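Local coordinates for tetratricopeptide repeat protein (Parabacteroides merdae ATCC 43184, PDB 4R7S) that is of unknown function but folds into stacked tetratricopeptide-repeat helices, a scaffold that in relatives commonly binds peptides or partner proteins, at residues A[45-48]-A[49-53]; A[56-59]-A[60-63]; A[79-82]-A[83-87]; A[90-93]-A[94-97]; A[108-111]-A[112-116]. All blocks are in the same frame, centred on the assembly; numbering follows the deposited sequence.

Contact 1 (A[45-48]-A[49-53]). With EDO (1,2-ethanediol), chain H.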
loop_
_atom_site.group_PDB
_atom_site.type_symbol
_atom_site.label_atom_id
_atom_site.label_comp_id
_atom_site.label_asym_id
_atom_site.label_seq_id
_atom_site.Cartn_x
_atom_site.Cartn_y
_atom_site.Cartn_z
ATOM N N THR A 45 -8.590 5.000 18.420
ATOM C CA THR A 45 -8.227 5.170 17.006
ATOM C C THR A 45 -6.770 5.629 16.925
ATOM O O THR A 45 -5.989 4.972 16.228
ATOM C CB THR A 45 -9.201 6.100 16.253
ATOM O OG1 THR A 45 -10.546 5.716 16.533
ATOM C CG2 THR A 45 -9.017 6.034 14.768
ATOM N N ASN A 46 -6.407 6.717 17.670
ATOM C CA ASN A 46 -5.049 7.280 17.776
ATOM C C ASN A 46 -4.063 6.214 18.238
ATOM O O ASN A 46 -3.019 6.044 17.613
ATOM C CB ASN A 46 -5.006 8.461 18.766
ATOM C CG ASN A 46 -5.836 9.678 18.420
ATOM O OD1 ASN A 46 -6.012 10.048 17.244
ATOM N ND2 ASN A 46 -6.297 10.372 19.474
ATOM N N LEU A 47 -4.422 5.465 19.295
ATOM C CA LEU A 47 -3.622 4.370 19.860
ATOM C C LEU A 47 -3.333 3.330 18.768
ATOM O O LEU A 47 -2.174 2.979 18.568
ATOM C CB LEU A 47 -4.322 3.737 21.081
ATOM C CG LEU A 47 -3.616 2.567 21.777
ATOM C CD1 LEU A 47 -2.341 3.005 22.493
ATOM C CD2 LEU A 47 -4.537 1.901 22.792
ATOM N N GLY A 48 -4.365 2.921 18.033
ATOM C CA GLY A 48 -4.223 1.978 16.934
ATOM C C GLY A 48 -3.174 2.421 15.931
ATOM O O GLY A 48 -2.299 1.630 15.579
ATOM N N THR A 49 -3.227 3.705 15.504
ATOM C CA THR A 49 -2.285 4.274 14.543
ATOM C C THR A 49 -0.867 4.359 15.130
ATOM O O THR A 49 0.090 4.005 14.427
ATOM C CB THR A 49 -2.771 5.621 14.035
ATOM O OG1 THR A 49 -4.173 5.544 13.809
ATOM C CG2 THR A 49 -2.132 5.986 12.729
ATOM N N ILE A 50 -0.739 4.802 16.406
ATOM C CA ILE A 50 0.530 4.895 17.145
ATOM C C ILE A 50 1.174 3.485 17.256
ATOM O O ILE A 50 2.380 3.338 17.032
ATOM C CB ILE A 50 0.286 5.539 18.534
ATOM C CG1 ILE A 50 -0.003 7.042 18.389
ATOM C CG2 ILE A 50 1.444 5.279 19.502
ATOM C CD1 ILE A 50 -0.683 7.644 19.555
ATOM N N GLN A 51 0.347 2.468 17.570
ATOM C CA GLN A 51 0.751 1.072 17.679
ATOM C C GLN A 51 1.187 0.520 16.322
ATOM O O GLN A 51 2.185 -0.193 16.257
ATOM C CB GLN A 51 -0.374 0.207 18.274
ATOM C CG GLN A 51 -0.608 0.494 19.752
ATOM C CD GLN A 51 -1.700 -0.366 20.333
ATOM O OE1 GLN A 51 -2.745 -0.588 19.721
ATOM N NE2 GLN A 51 -1.487 -0.864 21.536
ATOM N N ARG A 52 0.460 0.867 15.246
ATOM C CA ARG A 52 0.779 0.430 13.880
ATOM C C ARG A 52 2.125 1.023 13.423
ATOM O O ARG A 52 2.931 0.307 12.837
ATOM C CB ARG A 52 -0.343 0.829 12.899
ATOM C CG ARG A 52 -0.213 0.176 11.526
ATOM C CD ARG A 52 -1.080 0.858 10.487
ATOM N NE ARG A 52 -1.033 0.118 9.225
ATOM C CZ ARG A 52 -1.733 0.413 8.136
ATOM N NH1 ARG A 52 -2.561 1.451 8.130
ATOM N NH2 ARG A 52 -1.607 -0.321 7.043
ATOM N N ARG A 53 2.368 2.320 13.715
ATOM C CA ARG A 53 3.604 3.017 13.359
ATOM C C ARG A 53 4.824 2.485 14.151
ATOM O O ARG A 53 5.951 2.874 13.856
ATOM C CB ARG A 53 3.449 4.519 13.566
ATOM C CG ARG A 53 2.641 5.223 12.476
ATOM C CD ARG A 53 2.431 6.680 12.812
ATOM N NE ARG A 53 3.699 7.394 12.963
ATOM C CZ ARG A 53 3.844 8.559 13.588
ATOM N NH1 ARG A 53 2.800 9.155 14.154
ATOM N NH2 ARG A 53 5.038 9.130 13.667
HETATM C C1 EDO H . -4.257 8.765 11.264
HETATM O O1 EDO H . -3.890 8.060 10.073
HETATM C C2 EDO H . -5.452 8.070 11.985
HETATM O O2 EDO H . -5.203 7.981 13.387
#

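Contact 2 (A[56-59]-A[60-63])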
loop_
_atom_site.group_PDB
_atom_site.type_symbol
_atom_site.label_atom_id
_atom_site.label_comp_id
_atom_site.label_asym_id
_atom_site.label_seq_id
_atom_site.Cartn_x
_atom_site.Cartn_y
_atom_site.Cartn_z
ATOM N N LYS A 56 3.593 -2.831 15.921
ATOM C CA LYS A 56 2.751 -3.632 16.821
ATOM C C LYS A 56 1.379 -3.813 16.120
ATOM O O LYS A 56 0.342 -3.291 16.557
ATOM C CB LYS A 56 2.631 -2.951 18.196
ATOM C CG LYS A 56 3.948 -2.437 18.763
ATOM C CD LYS A 56 4.001 -2.574 20.281
ATOM C CE LYS A 56 3.807 -1.283 21.034
ATOM N NZ LYS A 56 3.465 -1.510 22.471
ATOM N N LEU A 57 1.414 -4.530 14.993
ATOM C CA LEU A 57 0.291 -4.743 14.087
ATOM C C LEU A 57 -0.888 -5.517 14.721
ATOM O O LEU A 57 -2.035 -5.099 14.536
ATOM C CB LEU A 57 0.765 -5.449 12.810
ATOM C CG LEU A 57 1.921 -4.803 12.019
ATOM C CD1 LEU A 57 2.090 -5.486 10.662
ATOM C CD2 LEU A 57 1.720 -3.286 11.813
ATOM N N GLN A 58 -0.625 -6.610 15.465
ATOM C CA GLN A 58 -1.703 -7.365 16.105
ATOM C C GLN A 58 -2.389 -6.523 17.173
ATOM O O GLN A 58 -3.617 -6.573 17.259
ATOM C CB GLN A 58 -1.217 -8.715 16.695
ATOM C CG GLN A 58 -1.016 -9.855 15.667
ATOM C CD GLN A 58 -2.117 -10.023 14.630
ATOM O OE1 GLN A 58 -3.327 -10.053 14.926
ATOM N NE2 GLN A 58 -1.707 -10.150 13.377
ATOM N N GLU A 59 -1.611 -5.719 17.941
ATOM C CA GLU A 59 -2.113 -4.813 18.996
ATOM C C GLU A 59 -2.989 -3.709 18.398
ATOM O O GLU A 59 -4.081 -3.418 18.912
ATOM C CB GLU A 59 -0.946 -4.161 19.761
ATOM C CG GLU A 59 -0.474 -4.955 20.958
ATOM C CD GLU A 59 1.012 -4.828 21.218
ATOM O OE1 GLU A 59 1.797 -5.469 20.480
ATOM O OE2 GLU A 59 1.391 -4.088 22.155
ATOM N N ALA A 60 -2.479 -3.090 17.320
ATOM C CA ALA A 60 -3.137 -2.037 16.563
ATOM C C ALA A 60 -4.485 -2.526 16.066
ATOM O O ALA A 60 -5.451 -1.776 16.120
ATOM C CB ALA A 60 -2.266 -1.621 15.395
ATOM N N LEU A 61 -4.568 -3.797 15.639
ATOM C CA LEU A 61 -5.824 -4.373 15.169
ATOM C C LEU A 61 -6.837 -4.420 16.309
ATOM O O LEU A 61 -8.001 -4.073 16.095
ATOM C CB LEU A 61 -5.609 -5.771 14.538
ATOM C CG LEU A 61 -6.853 -6.598 14.166
ATOM C CD1 LEU A 61 -7.806 -5.836 13.233
ATOM C CD2 LEU A 61 -6.452 -7.930 13.548
ATOM N N ILE A 62 -6.392 -4.792 17.512
ATOM C CA ILE A 62 -7.283 -4.869 18.675
ATOM C C ILE A 62 -7.825 -3.450 19.020
ATOM O O ILE A 62 -9.037 -3.304 19.263
ATOM C CB ILE A 62 -6.596 -5.591 19.871
ATOM C CG1 ILE A 62 -6.459 -7.115 19.538
ATOM C CG2 ILE A 62 -7.362 -5.360 21.193
ATOM C CD1 ILE A 62 -5.676 -8.009 20.532
ATOM N N SER A 63 -6.947 -2.422 18.967
ATOM C CA SER A 63 -7.324 -1.035 19.253
ATOM C C SER A 63 -8.387 -0.533 18.244
ATOM O O SER A 63 -9.423 -0.010 18.665
ATOM C CB SER A 63 -6.097 -0.128 19.263
ATOM O OG SER A 63 -5.286 -0.402 20.395
#

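Contact 3 (A[79-82]-A[83-87]). With EDO (1,2-ethanediol), chain H.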
loop_
_atom_site.group_PDB
_atom_site.type_symbol
_atom_site.label_atom_id
_atom_site.label_comp_id
_atom_site.label_asym_id
_atom_site.label_seq_id
_atom_site.Cartn_x
_atom_site.Cartn_y
_atom_site.Cartn_z
ATOM N N GLU A 79 -11.187 2.835 7.255
ATOM C CA GLU A 79 -10.083 3.078 6.326
ATOM C C GLU A 79 -8.746 2.641 6.947
ATOM O O GLU A 79 -7.942 2.032 6.257
ATOM C CB GLU A 79 -10.057 4.564 5.928
ATOM C CG GLU A 79 -8.933 4.951 4.986
ATOM C CD GLU A 79 -8.734 6.443 4.813
ATOM O OE1 GLU A 79 -9.722 7.144 4.498
ATOM O OE2 GLU A 79 -7.577 6.903 4.942
ATOM N N ASN A 80 -8.528 2.900 8.239
ATOM C CA ASN A 80 -7.269 2.520 8.870
ATOM C C ASN A 80 -7.173 1.011 9.132
ATOM O O ASN A 80 -6.131 0.416 8.841
ATOM C CB ASN A 80 -7.037 3.331 10.150
ATOM C CG ASN A 80 -6.572 4.729 9.817
ATOM O OD1 ASN A 80 -5.405 4.984 9.522
ATOM N ND2 ASN A 80 -7.485 5.641 9.716
ATOM N N ARG A 81 -8.248 0.391 9.612
ATOM C CA ARG A 81 -8.279 -1.053 9.896
ATOM C C ARG A 81 -8.252 -1.862 8.581
ATOM O O ARG A 81 -7.588 -2.899 8.520
ATOM C CB ARG A 81 -9.514 -1.387 10.739
ATOM C CG ARG A 81 -9.523 -2.726 11.464
ATOM C CD ARG A 81 -10.935 -3.213 11.253
ATOM N NE ARG A 81 -11.517 -3.971 12.345
ATOM C CZ ARG A 81 -12.714 -4.547 12.292
ATOM N NH1 ARG A 81 -13.452 -4.467 11.188
ATOM N NH2 ARG A 81 -13.184 -5.210 13.340
ATOM N N ALA A 82 -8.929 -1.376 7.520
ATOM C CA ALA A 82 -8.873 -2.087 6.237
ATOM C C ALA A 82 -7.437 -2.067 5.708
ATOM O O ALA A 82 -6.938 -3.103 5.276
ATOM C CB ALA A 82 -9.830 -1.478 5.231
ATOM N N SER A 83 -6.751 -0.914 5.840
ATOM C CA SER A 83 -5.358 -0.743 5.446
ATOM C C SER A 83 -4.466 -1.649 6.295
ATOM O O SER A 83 -3.521 -2.238 5.776
ATOM C CB SER A 83 -4.936 0.713 5.599
ATOM O OG SER A 83 -3.562 0.880 5.299
ATOM N N LEU A 84 -4.773 -1.772 7.587
ATOM C CA LEU A 84 -4.009 -2.643 8.461
ATOM C C LEU A 84 -4.219 -4.116 8.063
ATOM O O LEU A 84 -3.242 -4.863 8.016
ATOM C CB LEU A 84 -4.361 -2.402 9.941
ATOM C CG LEU A 84 -3.647 -3.291 10.971
ATOM C CD1 LEU A 84 -2.138 -3.111 10.938
ATOM C CD2 LEU A 84 -4.155 -3.017 12.337
ATOM N N TYR A 85 -5.472 -4.518 7.740
ATOM C CA TYR A 85 -5.790 -5.882 7.306
ATOM C C TYR A 85 -4.991 -6.260 6.066
ATOM O O TYR A 85 -4.495 -7.378 5.975
ATOM C CB TYR A 85 -7.293 -6.042 7.033
ATOM C CG TYR A 85 -8.136 -6.363 8.251
ATOM C CD1 TYR A 85 -7.701 -7.280 9.203
ATOM C CD2 TYR A 85 -9.391 -5.788 8.426
ATOM C CE1 TYR A 85 -8.484 -7.599 10.313
ATOM C CE2 TYR A 85 -10.196 -6.123 9.517
ATOM C CZ TYR A 85 -9.735 -7.027 10.461
ATOM O OH TYR A 85 -10.501 -7.356 11.550
ATOM N N THR A 86 -4.847 -5.310 5.127
ATOM C CA THR A 86 -4.107 -5.460 3.886
ATOM C C THR A 86 -2.639 -5.754 4.218
ATOM O O THR A 86 -2.071 -6.692 3.647
ATOM C CB THR A 86 -4.303 -4.214 2.999
ATOM O OG1 THR A 86 -5.680 -4.143 2.622
ATOM C CG2 THR A 86 -3.470 -4.268 1.717
ATOM N N GLU A 87 -2.059 -4.994 5.178
ATOM C CA GLU A 87 -0.680 -5.143 5.642
ATOM C C GLU A 87 -0.488 -6.516 6.319
ATOM O O GLU A 87 0.594 -7.100 6.217
ATOM C CB GLU A 87 -0.320 -3.995 6.594
ATOM C CG GLU A 87 1.178 -3.784 6.730
ATOM C CD GLU A 87 1.654 -2.783 7.763
ATOM O OE1 GLU A 87 0.928 -1.800 8.026
ATOM O OE2 GLU A 87 2.794 -2.945 8.256
HETATM C C1 EDO H . -4.257 8.765 11.264
HETATM O O1 EDO H . -3.890 8.060 10.073
HETATM C C2 EDO H . -5.452 8.070 11.985
HETATM O O2 EDO H . -5.203 7.981 13.387
#

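Contact 4 (A[90-93]-A[94-97])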
loop_
_atom_site.group_PDB
_atom_site.type_symbol
_atom_site.label_atom_id
_atom_site.label_comp_id
_atom_site.label_asym_id
_atom_site.label_seq_id
_atom_site.Cartn_x
_atom_site.Cartn_y
_atom_site.Cartn_z
ATOM N N GLU A 90 -4.727 -10.107 5.413
ATOM C CA GLU A 90 -6.108 -10.484 5.700
ATOM C C GLU A 90 -7.012 -9.797 4.653
ATOM O O GLU A 90 -7.737 -8.838 4.959
ATOM C CB GLU A 90 -6.470 -10.092 7.148
ATOM C CG GLU A 90 -5.948 -11.061 8.192
ATOM C CD GLU A 90 -6.639 -12.410 8.133
ATOM O OE1 GLU A 90 -7.784 -12.516 8.632
ATOM O OE2 GLU A 90 -6.065 -13.341 7.525
ATOM N N THR A 91 -6.911 -10.280 3.401
ATOM C CA THR A 91 -7.562 -9.739 2.213
ATOM C C THR A 91 -9.092 -9.732 2.317
ATOM O O THR A 91 -9.698 -8.721 1.961
ATOM C CB THR A 91 -7.072 -10.481 0.956
ATOM O OG1 THR A 91 -5.647 -10.411 0.925
ATOM C CG2 THR A 91 -7.585 -9.856 -0.331
ATOM N N GLU A 92 -9.715 -10.813 2.788
ATOM C CA GLU A 92 -11.182 -10.828 2.861
ATOM C C GLU A 92 -11.683 -9.823 3.900
ATOM O O GLU A 92 -12.659 -9.108 3.649
ATOM C CB GLU A 92 -11.732 -12.239 3.146
ATOM C CG GLU A 92 -11.457 -13.253 2.032
ATOM C CD GLU A 92 -11.957 -12.948 0.624
ATOM O OE1 GLU A 92 -13.173 -12.683 0.460
ATOM O OE2 GLU A 92 -11.138 -13.033 -0.321
ATOM N N LYS A 93 -10.957 -9.725 5.029
ATOM C CA LYS A 93 -11.277 -8.807 6.115
ATOM C C LYS A 93 -11.096 -7.337 5.670
ATOM O O LYS A 93 -11.949 -6.505 5.991
ATOM C CB LYS A 93 -10.438 -9.137 7.358
ATOM C CG LYS A 93 -11.019 -10.298 8.149
ATOM C CD LYS A 93 -10.348 -10.497 9.484
ATOM C CE LYS A 93 -10.979 -11.631 10.254
ATOM N NZ LYS A 93 -10.429 -12.945 9.845
ATOM N N ALA A 94 -10.050 -7.042 4.876
ATOM C CA ALA A 94 -9.802 -5.694 4.368
ATOM C C ALA A 94 -10.920 -5.275 3.438
ATOM O O ALA A 94 -11.477 -4.193 3.607
ATOM C CB ALA A 94 -8.464 -5.640 3.649
ATOM N N LEU A 95 -11.275 -6.167 2.488
ATOM C CA LEU A 95 -12.342 -5.999 1.501
ATOM C C LEU A 95 -13.673 -5.746 2.207
ATOM O O LEU A 95 -14.346 -4.768 1.877
ATOM C CB LEU A 95 -12.409 -7.250 0.572
ATOM C CG LEU A 95 -13.594 -7.418 -0.411
ATOM C CD1 LEU A 95 -13.702 -6.264 -1.399
ATOM C CD2 LEU A 95 -13.455 -8.702 -1.193
ATOM N N ASN A 96 -14.005 -6.563 3.229
ATOM C CA ASN A 96 -15.239 -6.399 4.002
ATOM C C ASN A 96 -15.347 -4.977 4.632
ATOM O O ASN A 96 -16.443 -4.397 4.642
ATOM C CB ASN A 96 -15.354 -7.484 5.085
ATOM C CG ASN A 96 -16.527 -7.301 6.030
ATOM O OD1 ASN A 96 -17.694 -7.194 5.611
ATOM N ND2 ASN A 96 -16.237 -7.214 7.333
ATOM N N ASP A 97 -14.224 -4.426 5.153
ATOM C CA ASP A 97 -14.217 -3.074 5.729
ATOM C C ASP A 97 -14.416 -1.990 4.632
ATOM O O ASP A 97 -15.155 -1.021 4.883
ATOM C CB ASP A 97 -12.939 -2.820 6.536
ATOM C CG ASP A 97 -12.972 -3.308 7.979
ATOM O OD1 ASP A 97 -14.035 -3.820 8.422
ATOM O OD2 ASP A 97 -11.943 -3.183 8.664
HETATM O O HOH W 1 -13.570 -6.497 8.227
#

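Contact 5 (A[108-111]-A[112-116]). With EDO (1,2-ethanediol), chain I.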
loop_
_atom_site.group_PDB
_atom_site.type_symbol
_atom_site.label_atom_id
_atom_site.label_comp_id
_atom_site.label_asym_id
_atom_site.label_seq_id
_atom_site.Cartn_x
_atom_site.Cartn_y
_atom_site.Cartn_z
ATOM N N HIS A 108 -16.136 7.582 -1.754
ATOM C CA HIS A 108 -14.903 7.761 -0.965
ATOM C C HIS A 108 -13.719 7.224 -1.786
ATOM O O HIS A 108 -13.546 6.007 -1.929
ATOM C CB HIS A 108 -15.017 7.078 0.414
ATOM C CG HIS A 108 -13.925 7.452 1.374
ATOM N ND1 HIS A 108 -12.977 6.530 1.781
ATOM C CD2 HIS A 108 -13.692 8.623 2.014
ATOM C CE1 HIS A 108 -12.178 7.172 2.616
ATOM N NE2 HIS A 108 -12.571 8.433 2.796
ATOM N N GLN A 109 -12.938 8.154 -2.354
ATOM C CA GLN A 109 -11.835 7.892 -3.284
ATOM C C GLN A 109 -10.712 7.005 -2.728
ATOM O O GLN A 109 -10.253 6.138 -3.461
ATOM C CB GLN A 109 -11.263 9.197 -3.858
ATOM C CG GLN A 109 -12.285 9.888 -4.764
ATOM C CD GLN A 109 -11.783 11.146 -5.434
ATOM O OE1 GLN A 109 -10.719 11.178 -6.051
ATOM N NE2 GLN A 109 -12.588 12.196 -5.404
ATOM N N GLU A 110 -10.279 7.175 -1.482
ATOM C CA GLU A 110 -9.220 6.296 -0.965
ATOM C C GLU A 110 -9.714 4.854 -0.859
ATOM O O GLU A 110 -8.956 3.939 -1.178
ATOM C CB GLU A 110 -8.692 6.772 0.390
ATOM C CG GLU A 110 -7.541 5.925 0.931
ATOM C CD GLU A 110 -6.190 6.147 0.275
ATOM O OE1 GLU A 110 -6.021 7.154 -0.454
ATOM O OE2 GLU A 110 -5.279 5.329 0.526
ATOM N N ALA A 111 -10.975 4.661 -0.406
ATOM C CA ALA A 111 -11.581 3.336 -0.266
ATOM C C ALA A 111 -11.740 2.660 -1.648
ATOM O O ALA A 111 -11.392 1.486 -1.792
ATOM C CB ALA A 111 -12.939 3.438 0.433
ATOM N N LEU A 112 -12.234 3.414 -2.650
ATOM C CA LEU A 112 -12.423 2.931 -4.014
ATOM C C LEU A 112 -11.097 2.458 -4.608
ATOM O O LEU A 112 -11.045 1.370 -5.184
ATOM C CB LEU A 112 -13.048 4.023 -4.899
ATOM C CG LEU A 112 -14.533 4.302 -4.704
ATOM C CD1 LEU A 112 -14.906 5.636 -5.293
ATOM C CD2 LEU A 112 -15.397 3.174 -5.287
ATOM N N TYR A 113 -10.035 3.263 -4.445
ATOM C CA TYR A 113 -8.705 2.958 -4.971
ATOM C C TYR A 113 -8.145 1.692 -4.354
ATOM O O TYR A 113 -7.670 0.831 -5.084
ATOM C CB TYR A 113 -7.728 4.123 -4.748
ATOM C CG TYR A 113 -6.353 3.875 -5.333
ATOM C CD1 TYR A 113 -6.166 3.763 -6.709
ATOM C CD2 TYR A 113 -5.233 3.770 -4.512
ATOM C CE1 TYR A 113 -4.906 3.502 -7.249
ATOM C CE2 TYR A 113 -3.966 3.519 -5.041
ATOM C CZ TYR A 113 -3.807 3.389 -6.410
ATOM O OH TYR A 113 -2.557 3.166 -6.928
ATOM N N CYS A 114 -8.226 1.570 -3.028
ATOM C CA CYS A 114 -7.694 0.431 -2.288
ATOM C C CYS A 114 -8.484 -0.830 -2.565
ATOM O O CYS A 114 -7.869 -1.883 -2.732
ATOM C CB CYS A 114 -7.631 0.735 -0.798
ATOM S SG CYS A 114 -6.390 1.976 -0.357
ATOM N N ARG A 115 -9.825 -0.736 -2.666
ATOM C CA ARG A 115 -10.651 -1.894 -2.981
ATOM C C ARG A 115 -10.355 -2.338 -4.401
ATOM O O ARG A 115 -10.254 -3.543 -4.646
ATOM C CB ARG A 115 -12.153 -1.623 -2.784
ATOM C CG ARG A 115 -12.986 -2.915 -2.727
ATOM C CD ARG A 115 -14.460 -2.690 -2.446
ATOM N NE ARG A 115 -15.169 -1.933 -3.489
ATOM C CZ ARG A 115 -16.469 -1.650 -3.443
ATOM N NH1 ARG A 115 -17.217 -2.078 -2.428
ATOM N NH2 ARG A 115 -17.033 -0.942 -4.409
ATOM N N GLY A 116 -10.193 -1.362 -5.304
ATOM C CA GLY A 116 -9.850 -1.595 -6.702
ATOM C C GLY A 116 -8.614 -2.463 -6.840
ATOM O O GLY A 116 -8.647 -3.481 -7.533
HETATM C C1 EDO I . -2.449 2.326 -1.836
HETATM O O1 EDO I . -2.279 1.066 -1.203
HETATM C C2 EDO I . -2.752 3.418 -0.773
HETATM O O2 EDO I . -2.852 4.698 -1.386
#

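Contact 1 (A[45-48]-A[49-53])
Gln51 and Leu47 meet one turn apart on helix 40-52, and the glutamine side chain can be followed outward along its neighbour. CB of Gln51 is 3.3 Å from Leu47 O. The torsion chi1 of -70° keeps CG beside the backbone N and on that same oxygen, Gln51 CG to Leu47 O being 3.2 Å. The chain then runs extended, carrying the amide past the backbone to the leucine: Gln51 CD lies 3.8 Å from Leu47 CG, Gln51 OE1 stands 3.9 Å from Leu47 CG, and Gln51 NE2 comes alongside Leu47 CD1 at 4.1 Å. The amide is buried, yet both its ends have partners beyond the two segments, OE1 with Ser63 of helix 57-68 and NE2 with Glu24 of helix 20-33. This is the helix-packing pattern of a tetratricopeptide repeat, in which antiparallel helices stack side by side. The backbone bonds are regular: Gln51 N donates to Leu47 O at 2.8 Å with an N-H...O angle of 162°. Gly48 presents its carbonyl O to Arg52 N at 2.9 Å, while the arginine's extended chain leads its guanidinium away to Ser83 and Glu87 of helix 75-87. On another side, Thr49 OG1 shares a hydrogen bond with O2 of a 1,2-ethanediol at 2.7 Å, and Tyr64 OH is a further partner of that hydroxyl.

Contact 2 (A[56-59]-A[60-63])
Ala60 N donates to Lys56 O at 2.9 Å; Lys56 is the N-cap residue of helix 57-68, and the donor lies in the plane of its carbonyl. The methyl of Ala60 rests on the same oxygen, its CB 3.3 Å from Lys56 O. One residue on, Leu61 N reaches Leu57 O at 3.1 Å, but tilted 29° from the carbonyl plane; the Ile62 N to Gln58 O bond is weak at 3.3 Å, and Ser63 N to Glu59 O closes the set at 3.0 Å. Side chains add little across this turn. Gln58 folds back at chi2 (-45°) and lies alongside Leu61, pointing the same way, with Gln58 OE1 4.0 Å from Leu61 CD2. Farther out, Lys56 NZ forms a salt bridge with Glu59 OE2, its hydrogen bond weak at 3.3 Å, and has a second carboxylate partner in Glu24. The buried Ala60 fits against Gln51 of helix 40-52 and Leu84 of helix 75-87, and the side chain of Ser63 packs on Leu47. A small residue at the close approach of neighbouring helices, where helix 57-68 packs on helix 40-52, is typical of the tetratricopeptide repeat.

Contact 3 (A[79-82]-A[83-87])
Arg81 extends its CG away from the backbone N (chi1 -163°) and then bends at chi2 and chi3, while Tyr85 turns its ring carbon beside its own N (chi1 -85°); together these torsions bring guanidinium and phenol alongside each other, pointing the same way from helix 75-87. The pair lies in a tetratricopeptide-repeat helix, flanked by helix 57-68 before it and helix 91-104 after it. The aliphatic part of the arginine makes the nearest side-chain approach, Arg81 CD to Tyr85 CE2 at 3.5 Å. Farther along, the phenol oxygen sits over the centre of one guanidinium face, Tyr85 OH being 3.5 Å above the plane of the Arg81 group. Since the two flat groups are turned 51° apart, they are not stacked in parallel. The ends of the arginine are directed by outside partners: NH1 forms a salt bridge with Asp97 of helix 91-104, and NH2 has a weak bond to Thr65. Beneath the side chains, Tyr85 N donates to Arg81 O at 2.8 Å, and Thr86 N to Ala82 O at 3.0 Å. The first bond of the turn, Ser83 N to Glu79 O, is longer, its donor lying out of the carbonyl plane. On the flank facing Tyr64, Asn80 OD1 accepts a weak hydrogen bond of 3.5 Å from O1 of a 1,2-ethanediol.

Contact 4 (A[90-93]-A[94-97])
Ala94 packs its methyl against the carbonyl of Glu90, CB to Glu90 O being 3.5 Å, and its amide N donates to that same oxygen at 2.9 Å. This is the close side of the turn: Ala94 is buried against Tyr85 and Thr86 of helix 75-87, while Leu95 sets its CB 3.4 Å from Thr91 O and turns its branch to Arg115 and Tyr119 of helix 109-121. Leu95 N bonds to Thr91 O at 3.0 Å with a nearly straight N-H...O angle of 168°. Helix 91-104 is thereby held between its predecessor and its successor, the right-handed superhelical stacking by which tetratricopeptide repeats are built. The opposite character belongs to the exposed residues. Lys93 runs extended until its last torsion bends (chi4 84°), which swings NZ back to Glu90 in a 2.9 Å salt bridge nearly along the C-O axis of OE1. Glu92 and Asn96 are exposed as well, and here water enters the hydrogen bonding. A single molecule donates to Lys93 O at 2.8 Å, accepts from Asn96 ND2 at 2.9 Å and makes a weak bond to OD1 of the buried Asp97, whose main partner is Arg81, tying backbone to two side chains.

Contact 5 (A[108-111]-A[112-116])
Ala111 O accepts from Arg115 N at 2.9 Å with an N-H...O angle of 160°, the shortest backbone bond between the two halves of this turn, and Arg115 CB lies against the same oxygen at 3.4 Å. The arginine chain then bends at chi3 and leads away to a salt bridge with Asp131 and a bond to Asn99. One residue back, Glu110 O receives Cys114 N at 3.1 Å. The cysteine sulfur lies beside the backbone N (chi1 -69°), which brings it along the glutamate side chain: Cys114 SG is 3.6 Å from Glu110 OE2. That carboxylate is reached by two groups at different oxygens. OE2 accepts from O2 of a 1,2-ethanediol at 3.2 Å, whereas OE1 pairs with Arg144, the stronger partner and one likely to stabilise the negative charge. The diol's C1 also comes to the edge of the Tyr113 ring, near its plane, 3.7 Å from CE2; the small molecule is thus bonded to Glu110 and merely touches Tyr113. At the start of the helix His108 occupies the N-cap position. Its carbonyl O takes Leu112 N at 3.0 Å, and Leu112 CG leans over the same oxygen before the branch reaches Ile135 and Lys134 of helix 125-138. The imidazole has the Ala111 methyl at its edge, in plane, and touches Leu101 of helix 91-104 and Glu79 of helix 75-87. A helix start wedged in this way among preceding and following helices is typical of the stacked helices of a tetratricopeptide-repeat array.

How the contacts relate
The five contacts follow one another along successive helices, and neighbours in sequence touch. Contacts 1 and 2 lie with centres 8 Å apart, joined by Gln51 OE1 to Ser63 OG at 2.6 Å. Contacts 3 and 4 have the same spacing, joined by Arg81 NH1 to Asp97 OD1 at 2.9 Å. Between these pairs, Leu61 and Leu57 of contact 2 pack on helix 75-87, while Arg52 NE of contact 1 reaches Glu87 OE1 of contact 3 at 3.0 Å. Contact 5 meets contact 4 through Leu95 and Arg115, and contact 3 through Glu79 packing on His108. One 1,2-ethanediol bridges contacts 1 and 3, weakly on the contact 3 side, whereas contacts 2 and 5 stay about 15 Å apart between nearest atoms.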